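Local coordinates for ABC transporter substrate binding protein (Ribose) (Agrobacterium vitis, PDB 4WUT), which binds beta-D-fucopyranose between its two lobes and probably serves as the sugar-capturing component of an ABC importer, at residues T56-G61 with V79-D84; S66-Q71 with P93-P98; N73-A78 with D84-A89; K102-R107 with Y124-L129. One frame throughout, in Å; residues are numbered along the deposited sequence.

How the contacts relate
All four contacts lie in one lobe, among its parallel sheet, the helices flanking it and the loops between them. Contact 3 is the core one: wholly buried and purely apolar, it beds helix 68-80 on strand 85-88. Contact 2 is only partly buried. It joins the start of the same helix to the approach to helix 97-105, mixing aliphatic packing with a polar amide whose bonds go to the strand-end loops. Contacts 1 and 4 are at the surface, one a sparse, water-assisted polar link beyond the end of helix 68-80, the other aromatic packing near the end of helix 97-105. Val-79 packs against Ile-86 and Ala-103, so contacts 1, 3 and 4 meet in one apolar patch.

Contact 1. Residues T56-G61 with V79-D84; sequences TITFQG and VNRKVD
Arg-81 reaches across to Gln-60, and these two side chains, with a small share from Thr-58, make up the whole contact. Arg-81 is the first residue to leave helical geometry after helix 68-80. Its CG lies between the backbone N and the carbonyl carbon (chi1 75°), and from there the chain runs straight out to NE, carrying the guanidinium toward strand 56-60. Gln-60 comes from the opposite direction, its chain bent at chi2 to present OE1.

The direct bond, Arg-81 NH2 to Gln-60 OE1, is weak: it spans 3.4 Å with an N-H...O angle of 139°, and the amide and guanidinium planes are turned 63° apart. A water lying in the guanidinium plane bridges the same two side chains. It accepts from Arg-81 NH1 at 2.8 Å and donates to Gln-60 OE1 at 3.3 Å, so OE1 receives two donors. Thr-58 OG1 sits near the edge of the same guanidinium, 4.4 Å from Arg-81 NH2.

Glu-25, on the neighbouring strand 25-29, is the stronger polar partner: its OE2 pairs with Arg-81 NH2 in a salt bridge and is also hydrogen-bonded to Thr-58 OG1. In the parallel sheet, strand 25-29 lies between strands 56-60 and 85-88, which helix 68-80 connects as a beta-alpha-beta crossover. The arginine thus reaches back from the end of the crossover helix to strand 56-60 at one edge of the sheet. With so little surface buried, the chemistry implies a weak polar link at the surface, in which the Glu-25 charge probably holds the guanidinium and Gln-60 and the water add weaker bonds.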
loop_
_atom_site.group_PDB
_atom_site.type_symbol
_atom_site.label_atom_id
_atom_site.label_comp_id
_atom_site.label_asym_id
_atom_site.label_seq_id
_atom_site.Cartn_x
_atom_site.Cartn_y
_atom_site.Cartn_z
ATOM N N THR A 56 23.168 -5.588 -9.308
ATOM C CA THR A 56 22.566 -6.372 -8.246
ATOM C C THR A 56 21.638 -5.456 -7.458
ATOM O O THR A 56 21.717 -4.234 -7.597
ATOM C CB THR A 56 23.650 -6.940 -7.318
ATOM O OG1 THR A 56 24.435 -5.873 -6.781
ATOM C CG2 THR A 56 24.561 -7.894 -8.079
ATOM N N ILE A 57 20.744 -6.023 -6.648
ATOM C CA ILE A 57 19.929 -5.206 -5.762
ATOM C C ILE A 57 20.244 -5.505 -4.301
ATOM O O ILE A 57 20.657 -6.609 -3.937
ATOM C CB ILE A 57 18.378 -5.366 -5.971
ATOM C CG1 ILE A 57 17.921 -6.793 -5.664
ATOM C CG2 ILE A 57 17.956 -4.979 -7.381
ATOM C CD1 ILE A 57 16.440 -6.988 -5.836
ATOM N N THR A 58 20.081 -4.476 -3.494
ATOM C CA THR A 58 19.978 -4.623 -2.061
ATOM C C THR A 58 18.532 -4.282 -1.724
ATOM O O THR A 58 17.889 -3.519 -2.438
ATOM C CB THR A 58 20.940 -3.674 -1.350
ATOM O OG1 THR A 58 20.703 -2.342 -1.811
ATOM C CG2 THR A 58 22.389 -4.061 -1.651
ATOM N N PHE A 59 18.005 -4.870 -0.660
ATOM C CA PHE A 59 16.631 -4.630 -0.251
ATOM C C PHE A 59 16.660 -4.299 1.224
ATOM O O PHE A 59 17.141 -5.099 2.028
ATOM C CB PHE A 59 15.789 -5.888 -0.481
ATOM C CG PHE A 59 14.306 -5.659 -0.344
ATOM C CD1 PHE A 59 13.579 -5.136 -1.405
ATOM C CD2 PHE A 59 13.639 -6.005 0.812
ATOM C CE1 PHE A 59 12.200 -4.933 -1.286
ATOM C CE2 PHE A 59 12.263 -5.797 0.934
ATOM C CZ PHE A 59 11.556 -5.264 -0.114
ATOM N N GLN A 60 16.179 -3.119 1.582
ATOM C CA GLN A 60 16.304 -2.615 2.948
ATOM C C GLN A 60 15.067 -1.803 3.307
ATOM O O GLN A 60 14.403 -1.239 2.432
ATOM C CB GLN A 60 17.554 -1.724 3.058
ATOM C CG GLN A 60 18.722 -2.116 2.122
ATOM C CD GLN A 60 19.136 -1.001 1.142
ATOM O OE1 GLN A 60 19.842 -0.056 1.525
ATOM N NE2 GLN A 60 18.718 -1.121 -0.133
ATOM N N GLY A 61 14.752 -1.732 4.591
ATOM C CA GLY A 61 13.702 -0.869 5.072
ATOM C C GLY A 61 13.813 -0.775 6.571
ATOM O O GLY A 61 14.422 -1.673 7.194
ATOM N N VAL A 79 22.818 7.390 -1.361
ATOM C CA VAL A 79 23.410 8.440 -2.185
ATOM C C VAL A 79 24.893 8.612 -1.861
ATOM O O VAL A 79 25.738 8.777 -2.753
ATOM C CB VAL A 79 22.665 9.759 -1.983
ATOM C CG1 VAL A 79 23.382 10.894 -2.685
ATOM C CG2 VAL A 79 21.244 9.654 -2.489
ATOM N N ASN A 80 25.228 8.589 -0.578
ATOM C CA ASN A 80 26.607 8.818 -0.180
ATOM C C ASN A 80 27.553 7.703 -0.589
ATOM O O ASN A 80 28.732 7.959 -0.833
ATOM C CB ASN A 80 26.685 9.072 1.332
ATOM C CG ASN A 80 26.099 10.422 1.714
ATOM O OD1 ASN A 80 25.953 11.304 0.867
ATOM N ND2 ASN A 80 25.749 10.586 2.983
ATOM N N ARG A 81 27.055 6.473 -0.675
ATOM C CA ARG A 81 27.875 5.366 -1.160
ATOM C C ARG A 81 27.793 5.174 -2.677
ATOM O O ARG A 81 28.354 4.217 -3.208
ATOM C CB ARG A 81 27.580 4.060 -0.404
ATOM C CG ARG A 81 26.312 3.367 -0.743
ATOM C CD ARG A 81 26.182 2.020 -0.021
ATOM N NE ARG A 81 24.881 1.435 -0.303
ATOM C CZ ARG A 81 23.787 1.651 0.421
ATOM N NH1 ARG A 81 23.832 2.424 1.506
ATOM N NH2 ARG A 81 22.636 1.100 0.053
ATOM N N LYS A 82 27.119 6.106 -3.351
ATOM C CA LYS A 82 27.136 6.205 -4.805
ATOM C C LYS A 82 26.586 4.979 -5.505
ATOM O O LYS A 82 27.196 4.460 -6.446
ATOM C CB LYS A 82 28.550 6.498 -5.305
ATOM C CG LYS A 82 28.791 7.964 -5.533
ATOM C CD LYS A 82 29.274 8.661 -4.281
ATOM C CE LYS A 82 30.590 9.390 -4.555
ATOM N NZ LYS A 82 31.629 9.102 -3.532
ATOM N N VAL A 83 25.428 4.525 -5.041
ATOM C CA VAL A 83 24.729 3.430 -5.697
ATOM C C VAL A 83 24.375 3.867 -7.105
ATOM O O VAL A 83 24.325 5.067 -7.412
ATOM C CB VAL A 83 23.444 3.018 -4.934
ATOM C CG1 VAL A 83 23.776 2.569 -3.503
ATOM C CG2 VAL A 83 22.435 4.139 -4.895
ATOM N N ASP A 84 24.170 2.894 -7.980
ATOM C CA ASP A 84 23.850 3.201 -9.371
ATOM C C ASP A 84 22.433 3.757 -9.526
ATOM O O ASP A 84 22.184 4.540 -10.432
ATOM C CB ASP A 84 23.994 1.961 -10.259
ATOM C CG ASP A 84 25.431 1.511 -10.419
ATOM O OD1 ASP A 84 26.352 2.239 -9.993
ATOM O OD2 ASP A 84 25.625 0.422 -10.996
HETATM O O HOH W 1 21.236 2.728 2.498
#

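Contact 2. Residues S66-Q71 with P93-P98; sequences SAIADQ and PDALVP
Ile-68 holds CG2 anti to its backbone N, with CG1 anti to the carbonyl carbon (chi1 -47°), which sends the CG2 methyl across to Ala-95 and Leu-96; Gln-71, one turn on, has CG anti to N (chi1 -161°) and an extended chain that carries its amide past Leu-96. The two segments lead into consecutive helices, 68-80 and 97-105, in the beta-alpha-beta architecture of a periplasmic binding protein lobe. The second is approached through a type I turn from Asp-94 to Val-97.

Ile-68 CG2 meets Ala-95 CB at 3.6 Å, a close methyl-to-methyl contact on the more exposed side of the seam, and touches Leu-96 CD2 at 4.1 Å. Deeper in, the Leu-96 side chain lies at about a right angle to that of Gln-71.

The glutamine's polar groups are satisfied by the loops at the strand ends: OE1 accepts from Ser-91 N, while NE2 donates to Ala-89 O and Val-30 O. Such bonds on both amide atoms fix its rotation and tie the helix to these loops, with the side chain about 9 Å from the bound sugar. Gln-71 OE1 lies beyond Leu-96 CG, opposite CB, 3.5 Å from CG and 3.6 Å from both CD1 and CD2.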
loop_
_atom_site.group_PDB
_atom_site.type_symbol
_atom_site.label_atom_id
_atom_site.label_comp_id
_atom_site.label_asym_id
_atom_site.label_seq_id
_atom_site.Cartn_x
_atom_site.Cartn_y
_atom_site.Cartn_z
ATOM N N SER A 66 6.268 3.785 10.305
ATOM C CA SER A 66 6.268 5.069 10.992
ATOM C C SER A 66 7.678 5.635 11.220
ATOM O O SER A 66 7.824 6.791 11.630
ATOM C CB SER A 66 5.568 4.922 12.347
ATOM O OG SER A 66 6.104 3.860 13.108
ATOM N N ALA A 67 8.700 4.816 10.975
ATOM C CA ALA A 67 10.095 5.225 11.185
ATOM C C ALA A 67 10.597 6.009 9.990
ATOM O O ALA A 67 11.370 5.486 9.178
ATOM C CB ALA A 67 10.957 4.020 11.357
ATOM N N ILE A 68 10.179 7.266 9.897
ATOM C CA ILE A 68 10.447 8.098 8.739
ATOM C C ILE A 68 11.902 8.556 8.690
ATOM O O ILE A 68 12.566 8.467 7.641
ATOM C CB ILE A 68 9.543 9.355 8.726
ATOM C CG1 ILE A 68 8.085 9.011 8.995
ATOM C CG2 ILE A 68 9.674 10.086 7.434
ATOM C CD1 ILE A 68 7.563 7.991 8.082
ATOM N N ALA A 69 12.395 9.030 9.814
ATOM C CA ALA A 69 13.774 9.497 9.869
ATOM C C ALA A 69 14.743 8.373 9.511
ATOM O O ALA A 69 15.763 8.596 8.856
ATOM C CB ALA A 69 14.095 10.049 11.229
ATOM N N ASP A 70 14.428 7.159 9.950
ATOM C CA ASP A 70 15.274 6.023 9.625
ATOM C C ASP A 70 15.306 5.781 8.127
ATOM O O ASP A 70 16.345 5.411 7.582
ATOM C CB ASP A 70 14.795 4.765 10.353
ATOM C CG ASP A 70 15.201 4.734 11.811
ATOM O OD1 ASP A 70 16.068 5.539 12.233
ATOM O OD2 ASP A 70 14.667 3.874 12.544
ATOM N N GLN A 71 14.165 5.953 7.447
ATOM C CA GLN A 71 14.158 5.767 6.005
ATOM C C GLN A 71 14.940 6.871 5.292
ATOM O O GLN A 71 15.651 6.598 4.332
ATOM C CB GLN A 71 12.739 5.645 5.430
ATOM C CG GLN A 71 12.773 4.992 4.058
ATOM C CD GLN A 71 11.493 5.138 3.281
ATOM O OE1 GLN A 71 10.966 6.242 3.105
ATOM N NE2 GLN A 71 11.009 4.023 2.767
ATOM N N PRO A 93 5.496 11.646 1.969
ATOM C CA PRO A 93 5.677 12.306 0.680
ATOM C C PRO A 93 6.508 13.578 0.726
ATOM O O PRO A 93 6.983 14.009 -0.316
ATOM C CB PRO A 93 4.237 12.603 0.236
ATOM C CG PRO A 93 3.431 12.636 1.466
ATOM C CD PRO A 93 4.096 11.687 2.429
ATOM N N ASP A 94 6.692 14.125 1.911
ATOM C CA ASP A 94 7.452 15.351 2.093
ATOM C C ASP A 94 8.831 15.130 2.722
ATOM O O ASP A 94 9.830 15.701 2.263
ATOM C CB ASP A 94 6.624 16.326 2.927
ATOM C CG ASP A 94 5.347 16.728 2.232
ATOM O OD1 ASP A 94 5.443 17.412 1.197
ATOM O OD2 ASP A 94 4.250 16.357 2.715
ATOM N N ALA A 95 8.891 14.323 3.773
ATOM C CA ALA A 95 10.141 14.134 4.487
ATOM C C ALA A 95 11.223 13.529 3.623
ATOM O O ALA A 95 12.409 13.731 3.914
ATOM C CB ALA A 95 9.927 13.278 5.717
ATOM N N LEU A 96 10.842 12.768 2.594
ATOM C CA LEU A 96 11.830 12.104 1.744
ATOM C C LEU A 96 12.311 12.960 0.557
ATOM O O LEU A 96 13.268 12.596 -0.130
ATOM C CB LEU A 96 11.271 10.784 1.202
ATOM C CG LEU A 96 11.410 9.557 2.128
ATOM C CD1 LEU A 96 12.888 9.149 2.211
ATOM C CD2 LEU A 96 10.818 9.769 3.509
ATOM N N VAL A 97 11.690 14.118 0.348
ATOM C CA VAL A 97 12.058 14.953 -0.795
ATOM C C VAL A 97 13.518 15.429 -0.785
ATOM O O VAL A 97 14.200 15.329 -1.799
ATOM C CB VAL A 97 11.106 16.123 -0.953
ATOM C CG1 VAL A 97 11.588 17.014 -2.092
ATOM C CG2 VAL A 97 9.707 15.603 -1.228
ATOM N N PRO A 98 14.022 15.918 0.363
ATOM C CA PRO A 98 15.412 16.391 0.346
ATOM C C PRO A 98 16.429 15.312 -0.015
ATOM O O PRO A 98 17.378 15.605 -0.741
ATOM C CB PRO A 98 15.614 16.890 1.779
ATOM C CG PRO A 98 14.257 17.315 2.193
ATOM C CD PRO A 98 13.343 16.300 1.614
#

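Contact 3. Residues N73-A78 with D84-A89; sequences NMVENA and DAILLA
Helix 73-78 runs nearly antiparallel to strand 85-88, with 166° between their N-to-C directions and their short axes 10.1 Å apart at closest approach. Val-75 and Ala-78, one turn apart on the helix, turn their side chains toward Ile-86 and Leu-88, alternate residues of the strand.

Val-75 straddles the two strand residues with its methyls. With CG1 anti to the backbone N (chi1 175°), its CG2 swings to Leu-88 CD1 at 3.8 Å, the two side chains crossing at about a right angle, while CG1 comes within 4.4 Å of Ile-86 CD1. Ile-86 extends its CG1 branch so that CD1 also reaches Ala-78 CB, at 4.2 Å; the end of the isoleucine branch thus touches both Val-75 and Ala-78 on the inner side of the helix.

This is the returning half of a beta-alpha-beta unit: the helix leads, through a short loop, into the strand it covers, in the doubly wound alpha/beta lobe of a periplasmic binding protein. Ala-85 and Leu-87 pack instead on Leu-278 of helix 267-282, which covers the other side of the sheet. On the near side, helix 97-105 lies beside the pair, Val-75 touching Ala-99 and Leu-88 touching Val-100.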
loop_
_atom_site.group_PDB
_atom_site.type_symbol
_atom_site.label_atom_id
_atom_site.label_comp_id
_atom_site.label_asym_id
_atom_site.label_seq_id
_atom_site.Cartn_x
_atom_site.Cartn_y
_atom_site.Cartn_z
ATOM N N ASN A 73 17.498 8.432 6.475
ATOM C CA ASN A 73 18.885 8.047 6.668
ATOM C C ASN A 73 19.357 6.984 5.647
ATOM O O ASN A 73 20.467 7.081 5.094
ATOM C CB ASN A 73 19.063 7.593 8.122
ATOM C CG ASN A 73 20.437 7.071 8.407
ATOM O OD1 ASN A 73 20.704 5.876 8.259
ATOM N ND2 ASN A 73 21.322 7.955 8.848
HETATM N N MSE A 74 18.513 5.991 5.377
HETATM C CA MSE A 74 18.834 4.962 4.392
HETATM C C MSE A 74 19.033 5.513 2.992
HETATM O O MSE A 74 19.953 5.113 2.292
HETATM C CB MSE A 74 17.764 3.887 4.349
HETATM C CG MSE A 74 17.808 3.012 5.540
HETATM SE SE MSE A 74 16.500 1.562 5.368
HETATM C CE MSE A 74 16.926 0.656 7.038
ATOM N N VAL A 75 18.145 6.408 2.570
ATOM C CA VAL A 75 18.283 6.983 1.247
ATOM C C VAL A 75 19.552 7.875 1.168
ATOM O O VAL A 75 20.344 7.789 0.212
ATOM C CB VAL A 75 17.027 7.793 0.882
ATOM C CG1 VAL A 75 17.221 8.480 -0.450
ATOM C CG2 VAL A 75 15.782 6.913 0.874
ATOM N N GLU A 76 19.781 8.695 2.192
ATOM C CA GLU A 76 20.974 9.524 2.230
ATOM C C GLU A 76 22.214 8.663 2.124
ATOM O O GLU A 76 23.170 9.005 1.438
ATOM C CB GLU A 76 21.048 10.284 3.552
ATOM C CG GLU A 76 20.054 11.409 3.683
ATOM C CD GLU A 76 20.086 12.007 5.081
ATOM O OE1 GLU A 76 20.745 11.420 5.992
ATOM O OE2 GLU A 76 19.447 13.052 5.283
ATOM N N ASN A 77 22.225 7.564 2.863
ATOM C CA ASN A 77 23.365 6.680 2.872
ATOM C C ASN A 77 23.605 6.024 1.514
ATOM O O ASN A 77 24.745 5.849 1.086
ATOM C CB ASN A 77 23.192 5.624 3.963
ATOM C CG ASN A 77 23.334 6.205 5.373
ATOM O OD1 ASN A 77 23.841 7.314 5.554
ATOM N ND2 ASN A 77 22.895 5.441 6.368
ATOM N N ALA A 78 22.511 5.675 0.840
ATOM C CA ALA A 78 22.592 5.122 -0.513
ATOM C C ALA A 78 23.232 6.139 -1.462
ATOM O O ALA A 78 24.078 5.797 -2.281
ATOM C CB ALA A 78 21.207 4.693 -1.005
ATOM N N ASP A 84 24.170 2.894 -7.980
ATOM C CA ASP A 84 23.850 3.201 -9.371
ATOM C C ASP A 84 22.433 3.757 -9.526
ATOM O O ASP A 84 22.184 4.540 -10.432
ATOM C CB ASP A 84 23.994 1.961 -10.259
ATOM C CG ASP A 84 25.431 1.511 -10.419
ATOM O OD1 ASP A 84 26.352 2.239 -9.993
ATOM O OD2 ASP A 84 25.625 0.422 -10.996
ATOM N N ALA A 85 21.510 3.335 -8.655
ATOM C CA ALA A 85 20.089 3.709 -8.769
ATOM C C ALA A 85 19.342 3.364 -7.490
ATOM O O ALA A 85 19.800 2.547 -6.699
ATOM C CB ALA A 85 19.427 2.982 -9.945
ATOM N N ILE A 86 18.187 3.978 -7.325
ATOM C CA ILE A 86 17.377 3.805 -6.131
ATOM C C ILE A 86 15.934 3.547 -6.524
ATOM O O ILE A 86 15.351 4.278 -7.325
ATOM C CB ILE A 86 17.434 5.053 -5.221
ATOM C CG1 ILE A 86 18.869 5.279 -4.742
ATOM C CG2 ILE A 86 16.411 4.924 -4.061
ATOM C CD1 ILE A 86 19.078 6.598 -4.028
ATOM N N LEU A 87 15.377 2.477 -5.980
ATOM C CA LEU A 87 13.955 2.183 -6.075
ATOM C C LEU A 87 13.396 2.432 -4.690
ATOM O O LEU A 87 13.762 1.715 -3.750
ATOM C CB LEU A 87 13.720 0.723 -6.458
ATOM C CG LEU A 87 12.276 0.317 -6.776
ATOM C CD1 LEU A 87 11.765 1.135 -7.975
ATOM C CD2 LEU A 87 12.122 -1.156 -7.030
ATOM N N LEU A 88 12.519 3.427 -4.555
ATOM C CA LEU A 88 12.089 3.908 -3.237
ATOM C C LEU A 88 10.574 3.893 -3.094
ATOM O O LEU A 88 9.874 4.418 -3.967
ATOM C CB LEU A 88 12.569 5.344 -3.026
ATOM C CG LEU A 88 12.119 6.042 -1.737
ATOM C CD1 LEU A 88 12.641 5.341 -0.471
ATOM C CD2 LEU A 88 12.570 7.494 -1.781
ATOM N N ALA A 89 10.078 3.292 -2.010
ATOM C CA ALA A 89 8.693 3.452 -1.572
ATOM C C ALA A 89 8.719 4.391 -0.366
ATOM O O ALA A 89 8.969 3.953 0.771
ATOM C CB ALA A 89 8.071 2.130 -1.187
#

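Contact 4. Residues K102-R107 with Y124-L129; sequences KAWEAR and YYQAFL
The indole of Trp-104 meets the phenol ring of Tyr-124 obliquely, planes at 56° and the centroids of the two six-membered rings 5.4 Å apart, while the amide nitrogen of Gln-126 lies at the indole edge, near its plane. The rings are closest at the fused side of the tryptophan, where Trp-104 CE3 and Tyr-124 CD1 are 3.7 Å apart. At the pyrrole side the indole packs on the tyrosine backbone, with Trp-104 CD1 3.7 Å from Tyr-124 CA, and its CB rests 3.6 Å from Tyr-124 O.

CG of Trp-104 stands anti to the backbone N (chi1 -179°), directing the indole from the last turn of helix 97-105 over to the chain that approaches strand 127-130. The helix ends in a Schellman motif at Arg-107, the chain turning into strand 110-113; the contact joins helix end to the entry of strand 127-130, its neighbour in the parallel sheet.

Gln-126 NE2 comes only to 4.2 Å from Trp-104 CD1, a packing contact. Its other amide atom, OE1, accepts a hydrogen bond from Val-110 N, holding the bent side chain against the start of strand 110-113. Tyr-125 turns away from the helix and makes a cation-pi contact with Lys-289.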
loop_
_atom_site.group_PDB
_atom_site.type_symbol
_atom_site.label_atom_id
_atom_site.label_comp_id
_atom_site.label_asym_id
_atom_site.label_seq_id
_atom_site.Cartn_x
_atom_site.Cartn_y
_atom_site.Cartn_z
ATOM N N LYS A 102 18.891 15.154 -3.321
ATOM C CA LYS A 102 20.305 14.807 -3.256
ATOM C C LYS A 102 20.681 13.677 -4.234
ATOM O O LYS A 102 21.727 13.735 -4.857
ATOM C CB LYS A 102 20.703 14.433 -1.819
ATOM C CG LYS A 102 20.813 15.620 -0.883
ATOM C CD LYS A 102 21.181 15.168 0.519
ATOM C CE LYS A 102 21.218 16.327 1.491
ATOM N NZ LYS A 102 21.340 15.847 2.907
ATOM N N ALA A 103 19.831 12.662 -4.367
ATOM C CA ALA A 103 20.070 11.600 -5.345
ATOM C C ALA A 103 20.117 12.183 -6.753
ATOM O O ALA A 103 21.019 11.898 -7.540
ATOM C CB ALA A 103 18.997 10.537 -5.248
ATOM N N TRP A 104 19.132 13.013 -7.055
ATOM C CA TRP A 104 19.077 13.674 -8.365
ATOM C C TRP A 104 20.314 14.540 -8.647
ATOM O O TRP A 104 20.878 14.499 -9.741
ATOM C CB TRP A 104 17.791 14.485 -8.476
ATOM C CG TRP A 104 17.618 15.185 -9.778
ATOM C CD1 TRP A 104 17.168 14.646 -10.948
ATOM C CD2 TRP A 104 17.863 16.566 -10.035
ATOM N NE1 TRP A 104 17.126 15.611 -11.926
ATOM C CE2 TRP A 104 17.556 16.797 -11.392
ATOM C CE3 TRP A 104 18.314 17.627 -9.252
ATOM C CZ2 TRP A 104 17.680 18.053 -11.977
ATOM C CZ3 TRP A 104 18.448 18.876 -9.842
ATOM C CH2 TRP A 104 18.131 19.076 -11.188
ATOM N N GLU A 105 20.764 15.295 -7.655
ATOM C CA GLU A 105 21.959 16.115 -7.809
ATOM C C GLU A 105 23.217 15.271 -8.036
ATOM O O GLU A 105 24.154 15.714 -8.722
ATOM C CB GLU A 105 22.098 17.048 -6.599
ATOM C CG GLU A 105 20.999 18.097 -6.585
ATOM C CD GLU A 105 20.911 18.884 -5.295
ATOM O OE1 GLU A 105 21.373 18.389 -4.248
ATOM O OE2 GLU A 105 20.351 19.998 -5.336
ATOM N N ALA A 106 23.213 14.062 -7.475
ATOM C CA ALA A 106 24.276 13.077 -7.648
ATOM C C ALA A 106 24.163 12.278 -8.944
ATOM O O ALA A 106 24.965 11.370 -9.180
ATOM C CB ALA A 106 24.273 12.125 -6.481
ATOM N N ARG A 107 23.183 12.612 -9.775
ATOM C CA ARG A 107 22.952 11.900 -11.037
ATOM C C ARG A 107 22.605 10.425 -10.815
ATOM O O ARG A 107 23.022 9.546 -11.577
ATOM C CB ARG A 107 24.170 12.006 -11.964
ATOM C CG ARG A 107 24.499 13.430 -12.389
ATOM C CD ARG A 107 25.913 13.529 -12.952
ATOM N NE ARG A 107 26.015 13.167 -14.370
ATOM C CZ ARG A 107 27.123 12.687 -14.937
ATOM N NH1 ARG A 107 28.210 12.490 -14.198
ATOM N NH2 ARG A 107 27.157 12.390 -16.238
ATOM N N TYR A 124 12.860 15.326 -9.633
ATOM C CA TYR A 124 13.964 14.598 -9.044
ATOM C C TYR A 124 13.910 13.085 -9.231
ATOM O O TYR A 124 14.846 12.402 -8.848
ATOM C CB TYR A 124 14.036 14.905 -7.541
ATOM C CG TYR A 124 14.092 16.369 -7.203
ATOM C CD1 TYR A 124 14.924 17.234 -7.898
ATOM C CD2 TYR A 124 13.305 16.888 -6.180
ATOM C CE1 TYR A 124 14.971 18.581 -7.581
ATOM C CE2 TYR A 124 13.340 18.223 -5.860
ATOM C CZ TYR A 124 14.177 19.058 -6.549
ATOM O OH TYR A 124 14.215 20.394 -6.236
ATOM N N TYR A 125 12.822 12.563 -9.790
ATOM C CA TYR A 125 12.710 11.129 -10.062
ATOM C C TYR A 125 12.086 10.931 -11.423
ATOM O O TYR A 125 11.459 11.856 -11.967
ATOM C CB TYR A 125 11.869 10.415 -8.992
ATOM C CG TYR A 125 10.425 10.891 -8.886
ATOM C CD1 TYR A 125 10.099 11.985 -8.100
ATOM C CD2 TYR A 125 9.410 10.225 -9.531
ATOM C CE1 TYR A 125 8.806 12.421 -7.983
ATOM C CE2 TYR A 125 8.098 10.653 -9.429
ATOM C CZ TYR A 125 7.796 11.741 -8.634
ATOM O OH TYR A 125 6.486 12.164 -8.541
ATOM N N GLN A 126 12.261 9.737 -11.985
ATOM C CA GLN A 126 11.941 9.548 -13.391
ATOM C C GLN A 126 10.723 8.682 -13.689
ATOM O O GLN A 126 10.248 8.677 -14.811
ATOM C CB GLN A 126 13.156 9.033 -14.173
ATOM C CG GLN A 126 14.318 9.985 -14.192
ATOM C CD GLN A 126 15.146 9.925 -12.931
ATOM O OE1 GLN A 126 15.492 8.846 -12.475
ATOM N NE2 GLN A 126 15.453 11.081 -12.347
ATOM N N ALA A 127 10.236 7.937 -12.707
ATOM C CA ALA A 127 8.992 7.210 -12.882
ATOM C C ALA A 127 8.344 6.957 -11.527
ATOM O O ALA A 127 9.006 6.963 -10.505
ATOM C CB ALA A 127 9.228 5.894 -13.641
ATOM N N PHE A 128 7.029 6.753 -11.577
ATOM C CA PHE A 128 6.221 6.447 -10.412
ATOM C C PHE A 128 5.265 5.324 -10.772
ATOM O O PHE A 128 4.400 5.500 -11.642
ATOM C CB PHE A 128 5.444 7.696 -9.972
ATOM C CG PHE A 128 4.510 7.464 -8.819
ATOM C CD1 PHE A 128 4.923 6.812 -7.684
ATOM C CD2 PHE A 128 3.215 7.942 -8.872
ATOM C CE1 PHE A 128 4.053 6.613 -6.626
ATOM C CE2 PHE A 128 2.335 7.742 -7.824
ATOM C CZ PHE A 128 2.751 7.087 -6.700
ATOM N N LEU A 129 5.456 4.181 -10.101
ATOM C CA LEU A 129 4.653 2.979 -10.335
ATOM C C LEU A 129 3.826 2.697 -9.100
ATOM O O LEU A 129 4.378 2.504 -8.020
ATOM C CB LEU A 129 5.547 1.757 -10.575
ATOM C CG LEU A 129 6.455 1.672 -11.793
ATOM C CD1 LEU A 129 7.642 2.598 -11.668
ATOM C CD2 LEU A 129 6.930 0.243 -11.983
#